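Local coordinates for protein putative enoyl-CoA hydratase (Streptomyces coelicolor A3, PDB 3G64) that is a putative enoyl-CoA hydratase of the crotonase family, probably acting on acyl-CoA thioesters, at residues A[56-64]-A[110-118]. Sequence-based numbering, arbitrary orientation.
Sequences LSRRRAVRA and RECPFPVIA
The phenyl ring of Phe114 is clasped between Val62, which sets its CG2 methyl over the centre of one face, and Cys112 of its own segment, whose CB lies above the opposite face, nearer the rim. The first is a CH-pi contact of textbook form, with Val62 CG2 3.7 Å from the Phe114 ring centroid and only 7° off the ring normal. At the ring's edge, close to its plane, comes the backbone N of Ser57, and Leu56 CB meets Phe114 CZ obliquely at 3.9 Å. Pro113 CB lies 3.5 Å above one face of the Arg60 guanidinium, offset toward its rim; this arginine side chain is poorly ordered. Phe114 reaches its place because its CG sits between the backbone N and the carbonyl carbon (chi1 42°), which swings the ring back toward the end of helix 43-58. Replacing Phe114 with alanine would probably leave the Val62 methyl without its aromatic face and open a gap beside Leu56 CB. The packing illustrates how alpha/beta connections are joined in the crotonase fold: helices 43-58 and 92-111 each lead through a short loop into strands 64-69 and 116-120, parallel neighbours in the central sheet. The first helix closes with a Schellman motif at Arg60; after the second, the chain makes an inverse gamma turn centred on Pro113 before strand 116-120. That proline lies against the helix end, its CD 3.4 Å from Ser57 OG, a hydroxyl already hydrogen-bonded to Leu53 O. Where the strands begin, Pro115 CD rests 3.3 Å from Arg63 O, and Ala64 CA makes a CA-H...O contact with Pro115 O. Beyond the two segments, Leu65 also packs on Phe114, and Leu216 of helix 205-217 and Met180 of the third subunit lie against Pro115.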
loop_
_atom_site.group_PDB
_atom_site.type_symbol
_atom_site.label_atom_id
_atom_site.label_comp_id
_atom_site.label_asym_id
_atom_site.label_seq_id
_atom_site.Cartn_x
_atom_site.Cartn_y
_atom_site.Cartn_z
ATOM N N LEU A 56 -4.425 23.940 18.381
ATOM C CA LEU A 56 -3.917 24.458 17.105
ATOM C C LEU A 56 -4.887 24.165 15.949
ATOM O O LEU A 56 -4.984 24.928 14.999
ATOM C CB LEU A 56 -2.553 23.862 16.772
ATOM C CG LEU A 56 -1.452 24.129 17.788
ATOM C CD1 LEU A 56 -0.123 23.493 17.408
ATOM C CD2 LEU A 56 -1.299 25.641 17.995
ATOM N N SER A 57 -5.577 23.035 16.019
ATOM C CA SER A 57 -6.459 22.634 14.940
ATOM C C SER A 57 -7.698 23.516 14.900
ATOM O O SER A 57 -8.079 23.997 13.842
ATOM C CB SER A 57 -6.889 21.171 15.081
ATOM O OG SER A 57 -5.795 20.303 14.805
ATOM N N ARG A 58 -8.308 23.744 16.058
ATOM C CA ARG A 58 -9.546 24.501 16.099
ATOM C C ARG A 58 -9.325 25.971 15.767
ATOM O O ARG A 58 -10.216 26.625 15.238
ATOM C CB ARG A 58 -10.276 24.315 17.444
ATOM C CG ARG A 58 -9.818 25.244 18.552
ATOM C CD ARG A 58 -10.408 24.789 19.887
ATOM N NE ARG A 58 -9.994 25.658 20.986
ATOM C CZ ARG A 58 -9.639 25.211 22.188
ATOM N NH1 ARG A 58 -9.634 23.902 22.444
ATOM N NH2 ARG A 58 -9.261 26.069 23.130
ATOM N N ARG A 59 -8.136 26.488 16.052
ATOM C CA ARG A 59 -7.844 27.887 15.752
ATOM C C ARG A 59 -7.146 28.058 14.396
ATOM O O ARG A 59 -6.847 29.174 14.006
ATOM C CB ARG A 59 -7.005 28.541 16.861
ATOM C CG ARG A 59 -7.611 28.465 18.259
ATOM C CD ARG A 59 -6.693 29.100 19.298
ATOM N NE ARG A 59 -5.286 28.957 18.922
ATOM C CZ ARG A 59 -4.253 29.227 19.719
ATOM N NH1 ARG A 59 -4.459 29.652 20.959
ATOM N NH2 ARG A 59 -3.008 29.067 19.277
ATOM N N ARG A 60 -6.919 26.953 13.681
ATOM C CA ARG A 60 -6.175 26.967 12.419
ATOM C C ARG A 60 -5.002 27.946 12.554
ATOM O O ARG A 60 -4.808 28.878 11.756
ATOM C CB ARG A 60 -7.082 27.278 11.220
ATOM C CG ARG A 60 -6.496 26.792 9.893
ATOM C CD ARG A 60 -7.359 27.126 8.691
ATOM N NE ARG A 60 -8.337 26.077 8.437
ATOM C CZ ARG A 60 -8.137 25.027 7.638
ATOM N NH1 ARG A 60 -6.984 24.871 7.005
ATOM N NH2 ARG A 60 -9.099 24.125 7.470
ATOM N N ALA A 61 -4.216 27.684 13.591
ATOM C CA ALA A 61 -3.292 28.645 14.150
ATOM C C ALA A 61 -2.014 28.780 13.309
ATOM O O ALA A 61 -1.543 29.882 13.034
ATOM C CB ALA A 61 -2.964 28.223 15.595
ATOM N N VAL A 62 -1.496 27.636 12.882
ATOM C CA VAL A 62 -0.220 27.556 12.230
ATOM C C VAL A 62 -0.400 26.951 10.847
ATOM O O VAL A 62 -1.464 26.411 10.529
ATOM C CB VAL A 62 0.765 26.732 13.086
ATOM C CG1 VAL A 62 0.760 27.252 14.528
ATOM C CG2 VAL A 62 0.406 25.254 13.063
ATOM N N ARG A 63 0.639 27.061 10.030
ATOM C CA ARG A 63 0.623 26.546 8.675
ATOM C C ARG A 63 1.587 25.388 8.527
ATOM O O ARG A 63 1.652 24.782 7.471
ATOM C CB ARG A 63 0.958 27.668 7.660
ATOM C CG ARG A 63 -0.005 28.858 7.719
ATOM C CD ARG A 63 0.187 29.909 6.595
ATOM N NE ARG A 63 1.526 30.506 6.510
ATOM C CZ ARG A 63 1.999 31.477 7.297
ATOM N NH1 ARG A 63 1.263 31.985 8.275
ATOM N NH2 ARG A 63 3.231 31.935 7.108
ATOM N N ALA A 64 2.330 25.077 9.588
ATOM C CA ALA A 64 3.226 23.917 9.603
ATOM C C ALA A 64 3.664 23.653 11.026
ATOM O O ALA A 64 3.763 24.573 11.851
ATOM C CB ALA A 64 4.466 24.146 8.727
ATOM N N ARG A 110 -2.604 12.844 12.138
ATOM C CA ARG A 110 -3.101 12.572 10.791
ATOM C C ARG A 110 -4.187 13.573 10.329
ATOM O O ARG A 110 -4.382 13.758 9.116
ATOM C CB ARG A 110 -3.626 11.111 10.678
ATOM C CG ARG A 110 -2.486 10.018 10.886
ATOM C CD ARG A 110 -1.297 10.214 9.885
ATOM N NE ARG A 110 -1.776 10.558 8.533
ATOM C CZ ARG A 110 -1.177 11.430 7.716
ATOM N NH1 ARG A 110 -0.059 12.062 8.092
ATOM N NH2 ARG A 110 -1.701 11.695 6.518
ATOM N N GLU A 111 -4.892 14.193 11.271
ATOM C CA GLU A 111 -6.069 14.985 10.905
ATOM C C GLU A 111 -5.915 16.501 11.026
ATOM O O GLU A 111 -6.804 17.230 10.607
ATOM C CB GLU A 111 -7.315 14.534 11.705
ATOM C CG GLU A 111 -7.881 13.191 11.256
ATOM C CD GLU A 111 -9.131 12.764 12.033
ATOM O OE1 GLU A 111 -9.518 13.428 13.019
ATOM O OE2 GLU A 111 -9.732 11.744 11.646
ATOM N N CYS A 112 -4.821 16.976 11.614
ATOM C CA CYS A 112 -4.669 18.406 11.848
ATOM C C CYS A 112 -4.448 19.146 10.528
ATOM O O CYS A 112 -3.718 18.660 9.662
ATOM C CB CYS A 112 -3.519 18.687 12.821
ATOM S SG CYS A 112 -1.876 18.061 12.304
ATOM N N PRO A 113 -5.066 20.334 10.387
ATOM C CA PRO A 113 -5.117 21.081 9.122
ATOM C C PRO A 113 -3.795 21.797 8.772
ATOM O O PRO A 113 -3.816 22.965 8.402
ATOM C CB PRO A 113 -6.230 22.096 9.364
ATOM C CG PRO A 113 -6.179 22.349 10.866
ATOM C CD PRO A 113 -5.743 21.035 11.494
ATOM N N PHE A 114 -2.677 21.091 8.872
ATOM C CA PHE A 114 -1.363 21.619 8.493
ATOM C C PHE A 114 -0.425 20.447 8.496
ATOM O O PHE A 114 -0.639 19.484 9.232
ATOM C CB PHE A 114 -0.842 22.698 9.459
ATOM C CG PHE A 114 -1.065 22.388 10.921
ATOM C CD1 PHE A 114 -0.186 21.566 11.617
ATOM C CD2 PHE A 114 -2.159 22.929 11.599
ATOM C CE1 PHE A 114 -0.400 21.273 12.970
ATOM C CE2 PHE A 114 -2.388 22.653 12.936
ATOM C CZ PHE A 114 -1.501 21.813 13.634
ATOM N N PRO A 115 0.619 20.522 7.669
ATOM C CA PRO A 115 1.643 19.481 7.595
ATOM C C PRO A 115 2.453 19.397 8.889
ATOM O O PRO A 115 2.792 20.413 9.522
ATOM C CB PRO A 115 2.579 19.943 6.445
ATOM C CG PRO A 115 2.096 21.284 6.021
ATOM C CD PRO A 115 0.870 21.670 6.776
ATOM N N VAL A 116 2.765 18.167 9.263
ATOM C CA VAL A 116 3.582 17.911 10.432
ATOM C C VAL A 116 4.876 17.283 9.950
ATOM O O VAL A 116 4.855 16.366 9.116
ATOM C CB VAL A 116 2.830 16.968 11.406
ATOM C CG1 VAL A 116 3.754 16.503 12.544
ATOM C CG2 VAL A 116 1.582 17.679 11.942
ATOM N N ILE A 117 6.001 17.791 10.453
ATOM C CA ILE A 117 7.316 17.331 10.033
ATOM C C ILE A 117 8.084 16.801 11.256
ATOM O O ILE A 117 8.233 17.505 12.257
ATOM C CB ILE A 117 8.097 18.524 9.415
ATOM C CG1 ILE A 117 7.311 19.081 8.223
ATOM C CG2 ILE A 117 9.555 18.140 9.082
ATOM C CD1 ILE A 117 7.431 20.566 8.084
ATOM N N ALA A 118 8.551 15.558 11.193
ATOM C CA ALA A 118 9.377 15.014 12.282
ATOM C C ALA A 118 10.855 15.171 11.961
ATOM O O ALA A 118 11.326 14.729 10.895
ATOM C CB ALA A 118 9.032 13.541 12.551
#